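Local structure of heavy-metal chelation domain-containing protein (Pyrococcus horikoshii, 3NPG) at residues A48-E53 and E81-V86; L192-G197 and V212-S217. The protein is of unknown function but may take part in heavy-metal chelation. One frame throughout, in Å; residues are numbered along the deposited sequence.

Interaction 1: A48-E53 and E81-V86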
ATOM      1  N   ALA A  48     -19.566  -7.511   8.826  1.00 22.23           N
ATOM      2  CA  ALA A  48     -18.284  -8.126   8.486  1.00 22.16           C
ATOM      3  C   ALA A  48     -17.349  -7.049   7.987  1.00 28.17           C
ATOM      4  O   ALA A  48     -17.716  -6.289   7.086  1.00 28.74           O
ATOM      5  CB  ALA A  48     -18.474  -9.193   7.421  1.00 22.88           C
HETATM    6  N   MSE A  49     -16.168  -6.914   8.627  1.00 24.69           N
HETATM    7  CA  MSE A  49     -15.207  -5.861   8.285  1.00 24.21           C
HETATM    8  C   MSE A  49     -14.819  -5.862   6.812  1.00 28.84           C
HETATM    9  O   MSE A  49     -14.394  -6.888   6.278  1.00 29.00           O
HETATM   10  CB  MSE A  49     -13.962  -5.941   9.170  1.00 26.02           C
HETATM   11  CG  MSE A  49     -12.996  -4.798   8.943  1.00 33.00           C
HETATM   12 SE   MSE A  49     -11.404  -4.969   9.985  0.75 40.59          SE
HETATM   13  CE  MSE A  49     -11.912  -3.846  11.469  1.00 37.57           C
ATOM     14  N   THR A  50     -14.948  -4.701   6.162  1.00 25.59           N
ATOM     15  CA  THR A  50     -14.550  -4.523   4.775  1.00 25.17           C
ATOM     16  C   THR A  50     -13.057  -4.292   4.720  1.00 30.41           C
ATOM     17  O   THR A  50     -12.528  -3.477   5.484  1.00 30.81           O
ATOM     18  CB  THR A  50     -15.341  -3.364   4.138  1.00 23.56           C
ATOM     19  OG1 THR A  50     -16.736  -3.599   4.322  1.00 21.66           O
ATOM     20  CG2 THR A  50     -15.044  -3.202   2.665  1.00 17.06           C
ATOM     21  N   LEU A  51     -12.360  -5.058   3.875  1.00 27.00           N
ATOM     22  CA  LEU A  51     -10.916  -4.940   3.717  1.00 26.43           C
ATOM     23  C   LEU A  51     -10.605  -4.420   2.307  1.00 32.11           C
ATOM     24  O   LEU A  51     -10.441  -5.215   1.371  1.00 31.61           O
ATOM     25  CB  LEU A  51     -10.231  -6.304   3.967  1.00 25.61           C
ATOM     26  CG  LEU A  51     -10.564  -6.990   5.301  1.00 28.40           C
ATOM     27  CD1 LEU A  51     -10.149  -8.430   5.279  1.00 28.18           C
ATOM     28  CD2 LEU A  51      -9.916  -6.268   6.472  1.00 29.88           C
ATOM     29  N   PRO A  52     -10.639  -3.069   2.109  1.00 30.39           N
ATOM     30  CA  PRO A  52     -10.446  -2.522   0.750  1.00 30.97           C
ATOM     31  C   PRO A  52      -9.095  -2.853   0.137  1.00 35.64           C
ATOM     32  O   PRO A  52      -8.997  -2.981  -1.082  1.00 36.71           O
ATOM     33  CB  PRO A  52     -10.629  -1.017   0.942  1.00 33.15           C
ATOM     34  CG  PRO A  52     -10.390  -0.781   2.404  1.00 36.95           C
ATOM     35  CD  PRO A  52     -10.884  -1.995   3.096  1.00 31.78           C
ATOM     36  N   GLU A  53      -8.052  -3.020   0.978  1.00 31.53           N
ATOM     37  CA  GLU A  53      -6.706  -3.374   0.503  1.00 31.64           C
ATOM     38  C   GLU A  53      -6.677  -4.765  -0.165  1.00 35.54           C
ATOM     39  O   GLU A  53      -5.755  -5.061  -0.912  1.00 35.89           O
ATOM     40  CB  GLU A  53      -5.667  -3.287   1.651  1.00 32.93           C
ATOM     41  CG  GLU A  53      -5.898  -4.276   2.794  1.00 44.60           C
ATOM     42  CD  GLU A  53      -6.852  -3.827   3.890  1.00 57.22           C
ATOM     43  OE1 GLU A  53      -7.428  -2.719   3.773  1.00 42.17           O
ATOM     44  OE2 GLU A  53      -7.013  -4.583   4.875  1.00 46.78           O
ATOM     45  N   GLU A  81     -17.874 -10.780  -2.365  1.00 19.69           N
ATOM     46  CA  GLU A  81     -18.849 -11.850  -2.165  1.00 18.67           C
ATOM     47  C   GLU A  81     -18.657 -12.544  -0.800  1.00 23.20           C
ATOM     48  O   GLU A  81     -19.643 -12.911  -0.163  1.00 22.97           O
ATOM     49  CB  GLU A  81     -18.780 -12.867  -3.307  1.00 20.06           C
ATOM     50  CG  GLU A  81     -19.236 -12.308  -4.645  1.00 25.33           C
ATOM     51  CD  GLU A  81     -19.065 -13.249  -5.826  1.00 36.81           C
ATOM     52  OE1 GLU A  81     -18.796 -14.453  -5.601  1.00 26.49           O
ATOM     53  OE2 GLU A  81     -19.204 -12.780  -6.980  1.00 20.24           O
ATOM     54  N   ARG A  82     -17.380 -12.704  -0.347  1.00 20.39           N
ATOM     55  CA  ARG A  82     -17.065 -13.298   0.965  1.00 20.30           C
ATOM     56  C   ARG A  82     -17.557 -12.409   2.099  1.00 24.89           C
ATOM     57  O   ARG A  82     -18.186 -12.904   3.040  1.00 24.59           O
ATOM     58  CB  ARG A  82     -15.552 -13.519   1.124  1.00 21.32           C
ATOM     59  CG  ARG A  82     -15.040 -14.787   0.498  1.00 29.65           C
ATOM     60  CD  ARG A  82     -13.794 -15.312   1.213  1.00 25.72           C
ATOM     61  NE  ARG A  82     -12.695 -14.335   1.232  1.00 24.45           N
ATOM     62  CZ  ARG A  82     -11.837 -14.156   0.226  1.00 41.01           C
ATOM     63  NH1 ARG A  82     -11.973 -14.844  -0.901  1.00 28.27           N
ATOM     64  NH2 ARG A  82     -10.858 -13.266   0.331  1.00 29.15           N
ATOM     65  N   THR A  83     -17.206 -11.097   2.053  1.00 21.57           N
ATOM     66  CA  THR A  83     -17.579 -10.135   3.097  1.00 21.15           C
ATOM     67  C   THR A  83     -19.104 -10.043   3.259  1.00 25.21           C
ATOM     68  O   THR A  83     -19.601 -10.112   4.383  1.00 23.96           O
ATOM     69  CB  THR A  83     -16.916  -8.772   2.841  1.00 28.02           C
ATOM     70  OG1 THR A  83     -15.545  -8.979   2.481  1.00 27.45           O
ATOM     71  CG2 THR A  83     -17.000  -7.854   4.047  1.00 26.28           C
ATOM     72  N   LEU A  84     -19.852  -9.977   2.125  1.00 23.16           N
ATOM     73  CA  LEU A  84     -21.327  -9.960   2.152  1.00 23.18           C
ATOM     74  C   LEU A  84     -21.886 -11.290   2.697  1.00 27.77           C
ATOM     75  O   LEU A  84     -22.910 -11.295   3.389  1.00 27.50           O
ATOM     76  CB  LEU A  84     -21.896  -9.674   0.750  1.00 23.40           C
ATOM     77  CG  LEU A  84     -21.923  -8.199   0.324  1.00 27.71           C
ATOM     78  CD1 LEU A  84     -21.976  -8.068  -1.189  1.00 28.16           C
ATOM     79  CD2 LEU A  84     -23.096  -7.458   0.963  1.00 29.15           C
ATOM     80  N   GLY A  85     -21.180 -12.394   2.406  1.00 23.54           N
ATOM     81  CA  GLY A  85     -21.543 -13.724   2.886  1.00 22.61           C
ATOM     82  C   GLY A  85     -21.335 -13.898   4.379  1.00 24.89           C
ATOM     83  O   GLY A  85     -22.212 -14.417   5.072  1.00 24.28           O
ATOM     84  N   VAL A  86     -20.167 -13.457   4.885  1.00 20.56           N
ATOM     85  CA  VAL A  86     -19.851 -13.500   6.321  1.00 19.54           C
ATOM     86  C   VAL A  86     -20.799 -12.571   7.112  1.00 22.66           C
ATOM     87  O   VAL A  86     -21.311 -12.970   8.158  1.00 21.71           O
ATOM     88  CB  VAL A  86     -18.356 -13.177   6.587  1.00 23.10           C
ATOM     89  CG1 VAL A  86     -18.083 -12.994   8.076  1.00 22.52           C
ATOM     90  CG2 VAL A  86     -17.452 -14.259   6.000  1.00 23.13           C
TER

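Interaction 2: L192-G197 and V212-S217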
ATOM      1  N   LEU A 192      -5.453 -21.102  24.421  1.00 29.68           N
ATOM      2  CA  LEU A 192      -6.452 -20.045  24.419  1.00 28.64           C
ATOM      3  C   LEU A 192      -6.435 -19.307  23.065  1.00 31.49           C
ATOM      4  O   LEU A 192      -5.449 -18.649  22.741  1.00 31.56           O
ATOM      5  CB  LEU A 192      -6.152 -19.065  25.579  1.00 28.82           C
ATOM      6  CG  LEU A 192      -7.131 -17.906  25.782  1.00 33.58           C
ATOM      7  CD1 LEU A 192      -8.484 -18.404  26.261  1.00 34.02           C
ATOM      8  CD2 LEU A 192      -6.590 -16.933  26.773  1.00 37.04           C
ATOM      9  N   ILE A 193      -7.501 -19.483  22.246  1.00 26.72           N
ATOM     10  CA  ILE A 193      -7.625 -18.822  20.938  1.00 25.45           C
ATOM     11  C   ILE A 193      -8.895 -17.981  20.904  1.00 29.66           C
ATOM     12  O   ILE A 193     -10.003 -18.527  20.928  1.00 29.24           O
ATOM     13  CB  ILE A 193      -7.557 -19.846  19.759  1.00 28.02           C
ATOM     14  CG1 ILE A 193      -6.239 -20.665  19.813  1.00 28.96           C
ATOM     15  CG2 ILE A 193      -7.721 -19.133  18.401  1.00 26.59           C
ATOM     16  CD1 ILE A 193      -6.191 -21.813  18.910  1.00 35.09           C
ATOM     17  N   VAL A 194      -8.735 -16.646  20.901  1.00 26.85           N
ATOM     18  CA  VAL A 194      -9.863 -15.710  20.925  1.00 26.47           C
ATOM     19  C   VAL A 194     -10.019 -15.006  19.576  1.00 30.92           C
ATOM     20  O   VAL A 194      -9.081 -14.358  19.103  1.00 30.65           O
ATOM     21  CB  VAL A 194      -9.724 -14.680  22.086  1.00 30.12           C
ATOM     22  CG1 VAL A 194     -10.984 -13.840  22.225  1.00 29.30           C
ATOM     23  CG2 VAL A 194      -9.392 -15.375  23.400  1.00 30.70           C
ATOM     24  N   ILE A 195     -11.205 -15.120  18.963  1.00 27.81           N
ATOM     25  CA  ILE A 195     -11.524 -14.414  17.716  1.00 27.41           C
ATOM     26  C   ILE A 195     -12.330 -13.160  18.080  1.00 30.43           C
ATOM     27  O   ILE A 195     -13.481 -13.270  18.508  1.00 29.13           O
ATOM     28  CB  ILE A 195     -12.276 -15.349  16.710  1.00 30.88           C
ATOM     29  CG1 ILE A 195     -11.521 -16.703  16.500  1.00 31.73           C
ATOM     30  CG2 ILE A 195     -12.548 -14.644  15.381  1.00 31.74           C
ATOM     31  CD1 ILE A 195     -10.017 -16.585  16.044  1.00 39.96           C
ATOM     32  N   THR A 196     -11.673 -11.987  18.053  1.00 27.98           N
ATOM     33  CA  THR A 196     -12.268 -10.746  18.546  1.00 28.04           C
ATOM     34  C   THR A 196     -12.652  -9.760  17.446  1.00 31.30           C
ATOM     35  O   THR A 196     -11.909  -9.579  16.480  1.00 31.14           O
ATOM     36  CB  THR A 196     -11.373 -10.106  19.627  1.00 37.99           C
ATOM     37  OG1 THR A 196     -12.060  -8.993  20.203  1.00 41.42           O
ATOM     38  CG2 THR A 196     -10.019  -9.659  19.083  1.00 35.69           C
ATOM     39  N   GLY A 197     -13.779  -9.077  17.648  1.00 27.02           N
ATOM     40  CA  GLY A 197     -14.261  -8.053  16.731  1.00 26.36           C
ATOM     41  C   GLY A 197     -15.696  -8.248  16.285  1.00 29.30           C
ATOM     42  O   GLY A 197     -16.236  -9.356  16.368  1.00 29.44           O
ATOM     43  N   VAL A 212     -10.534 -22.894  18.232  1.00 26.05           N
ATOM     44  CA  VAL A 212     -11.089 -21.638  18.781  1.00 25.03           C
ATOM     45  C   VAL A 212     -11.739 -21.916  20.137  1.00 28.26           C
ATOM     46  O   VAL A 212     -12.568 -22.829  20.248  1.00 28.09           O
ATOM     47  CB  VAL A 212     -12.102 -20.966  17.796  1.00 28.55           C
ATOM     48  CG1 VAL A 212     -12.683 -19.684  18.391  1.00 27.84           C
ATOM     49  CG2 VAL A 212     -11.454 -20.687  16.443  1.00 28.15           C
ATOM     50  N   THR A 213     -11.345 -21.159  21.171  1.00 24.17           N
ATOM     51  CA  THR A 213     -11.863 -21.375  22.530  1.00 23.78           C
ATOM     52  C   THR A 213     -12.945 -20.365  22.905  1.00 26.44           C
ATOM     53  O   THR A 213     -13.897 -20.716  23.603  1.00 26.14           O
ATOM     54  CB  THR A 213     -10.717 -21.389  23.540  1.00 27.65           C
ATOM     55  OG1 THR A 213     -10.010 -20.147  23.453  1.00 26.28           O
ATOM     56  CG2 THR A 213      -9.756 -22.570  23.320  1.00 24.98           C
ATOM     57  N   HIS A 214     -12.792 -19.106  22.461  1.00 22.56           N
ATOM     58  CA  HIS A 214     -13.732 -18.034  22.788  1.00 21.64           C
ATOM     59  C   HIS A 214     -14.070 -17.190  21.568  1.00 24.24           C
ATOM     60  O   HIS A 214     -13.296 -17.141  20.609  1.00 22.51           O
ATOM     61  CB  HIS A 214     -13.152 -17.127  23.898  1.00 22.48           C
ATOM     62  CG  HIS A 214     -12.919 -17.827  25.198  1.00 27.05           C
ATOM     63  ND1 HIS A 214     -11.796 -18.604  25.407  1.00 29.41           N
ATOM     64  CD2 HIS A 214     -13.642 -17.793  26.339  1.00 29.39           C
ATOM     65  CE1 HIS A 214     -11.899 -19.058  26.645  1.00 29.35           C
ATOM     66  NE2 HIS A 214     -12.986 -18.587  27.248  1.00 29.72           N
ATOM     67  N   LEU A 215     -15.205 -16.483  21.631  1.00 21.56           N
ATOM     68  CA  LEU A 215     -15.618 -15.513  20.629  1.00 21.20           C
ATOM     69  C   LEU A 215     -15.908 -14.197  21.322  1.00 25.28           C
ATOM     70  O   LEU A 215     -16.789 -14.137  22.183  1.00 25.04           O
ATOM     71  CB  LEU A 215     -16.874 -16.002  19.869  1.00 21.41           C
ATOM     72  CG  LEU A 215     -16.621 -16.922  18.669  1.00 26.35           C
ATOM     73  CD1 LEU A 215     -17.911 -17.549  18.189  1.00 26.49           C
ATOM     74  CD2 LEU A 215     -15.939 -16.166  17.525  1.00 27.99           C
ATOM     75  N   ALA A 216     -15.110 -13.161  21.024  1.00 22.14           N
ATOM     76  CA  ALA A 216     -15.315 -11.832  21.599  1.00 22.14           C
ATOM     77  C   ALA A 216     -15.896 -10.895  20.553  1.00 27.11           C
ATOM     78  O   ALA A 216     -15.191 -10.472  19.636  1.00 26.85           O
ATOM     79  CB  ALA A 216     -14.010 -11.281  22.130  1.00 22.76           C
ATOM     80  N   SER A 217     -17.200 -10.636  20.640  1.00 24.92           N
ATOM     81  CA  SER A 217     -17.887  -9.809  19.662  1.00 25.41           C
ATOM     82  C   SER A 217     -18.901  -8.883  20.342  1.00 32.28           C
ATOM     83  O   SER A 217     -18.799  -8.643  21.552  1.00 31.94           O
ATOM     84  CB  SER A 217     -18.578 -10.686  18.626  1.00 28.69           C
ATOM     85  OG  SER A 217     -18.960  -9.926  17.494  1.00 40.56           O
TER

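Interaction 1: A48-E53 and E81-V86
T50, which meets T83 across this contact, has its hydroxyl OG1 gripped from the outside by two hydrogen bonds, one to T33 OG1 and one to G29 O. With that polar end held by the neighbouring strand 32-38 and by the loop before it, T50 offers the helix mainly carbon: T83 CG2 lies 4.2 Å from T50 CA. The threonine on helix 79-96 follows the same rule. Its OG1 bonds back to I79 O, one turn earlier, while CG2 stands trans to the T83 backbone N and is carried out toward the strand. There the methyl rests against two successive carbonyls, 3.5 Å from A48 O and 3.6 Å from M49 O.

A48 supplies the reciprocal half. Its CB points at the helix and lies 3.4 Å from T83 O, a van der Waals contact. About one helical turn on, V86 closes the other flank: with chi1 at 171°, its CG1 branch reaches A48 CB at 3.9 Å. V176 of helix 174-177 also packs on both A48 and V86. A48 pairs through its backbone with T33 of the neighbouring strand, while its methyl faces the helix.

The contact thus seats helix 79-96 on the end of strand 43-49, an outer strand of a three-stranded antiparallel sheet, consistent with the enolase N-terminal-like fold described for this family. The chemistry implies that strand and helix meet here by van der Waals packing of methyls against backbone carbonyls and V86, with the directional bonds of both threonine hydroxyls made to partners outside the two segments.

Interaction 2: L192-G197 and V212-S217
I195 and V212 form the apolar centre, their side chains crossing at about a right angle with CG1 atoms 3.7 Å apart. L215 CD2 packs against I195 CB on the same face; helix 180-186 covers I195 through L180 and V212 through L184. On the other face V194 CG1 touches A216 CB at 4.0 Å, with helix 107-112 beyond. I195 bridges L215 in parallel register: its N bonds weakly to H214 O, and its O receives A216 N at 3.0 Å.

The polar edge begins at I193, whose O accepts from both T213 N and H214 N. With OG1 set between the backbone N and the carbonyl carbon (chi1 58°), the T213 hydroxyl accepts I193 N at 2.9 Å and also hydrogen-bonds H214 ND1. L192 CD1 lies obliquely against that imidazole, 3.4 Å from ND1. A valine in place of T213 would probably leave I193 N without this acceptor and the H214 ring freer to turn. At the far end S217 OG donates to G197 O, from above the carbonyl plane.

Parallel strands with helix 107-112 on one face and helix 180-186 on the other are consistent with a Rossmann-like domain, although no helix links these two.

Interaction 1 closes before interaction 2 opens along the chain, and the two lie on opposite sides of its centre, 19 Å apart between centres and about 7 Å at their nearest atoms. They share no sheet: 48-53 leaves the three-stranded antiparallel sheet, whereas 192-197 and 212-217 belong to the seven-stranded mixed one. A bond between M49 N and T199 OG1, shortly beyond G197, nevertheless ties the two regions together. An acetate, probably from the crystallisation liquor, lies about 4 Å from the M49 side chain, and an acetate lies at a similar distance from G197. This may mark a pocket near the junction of the two regions, though its role is unknown.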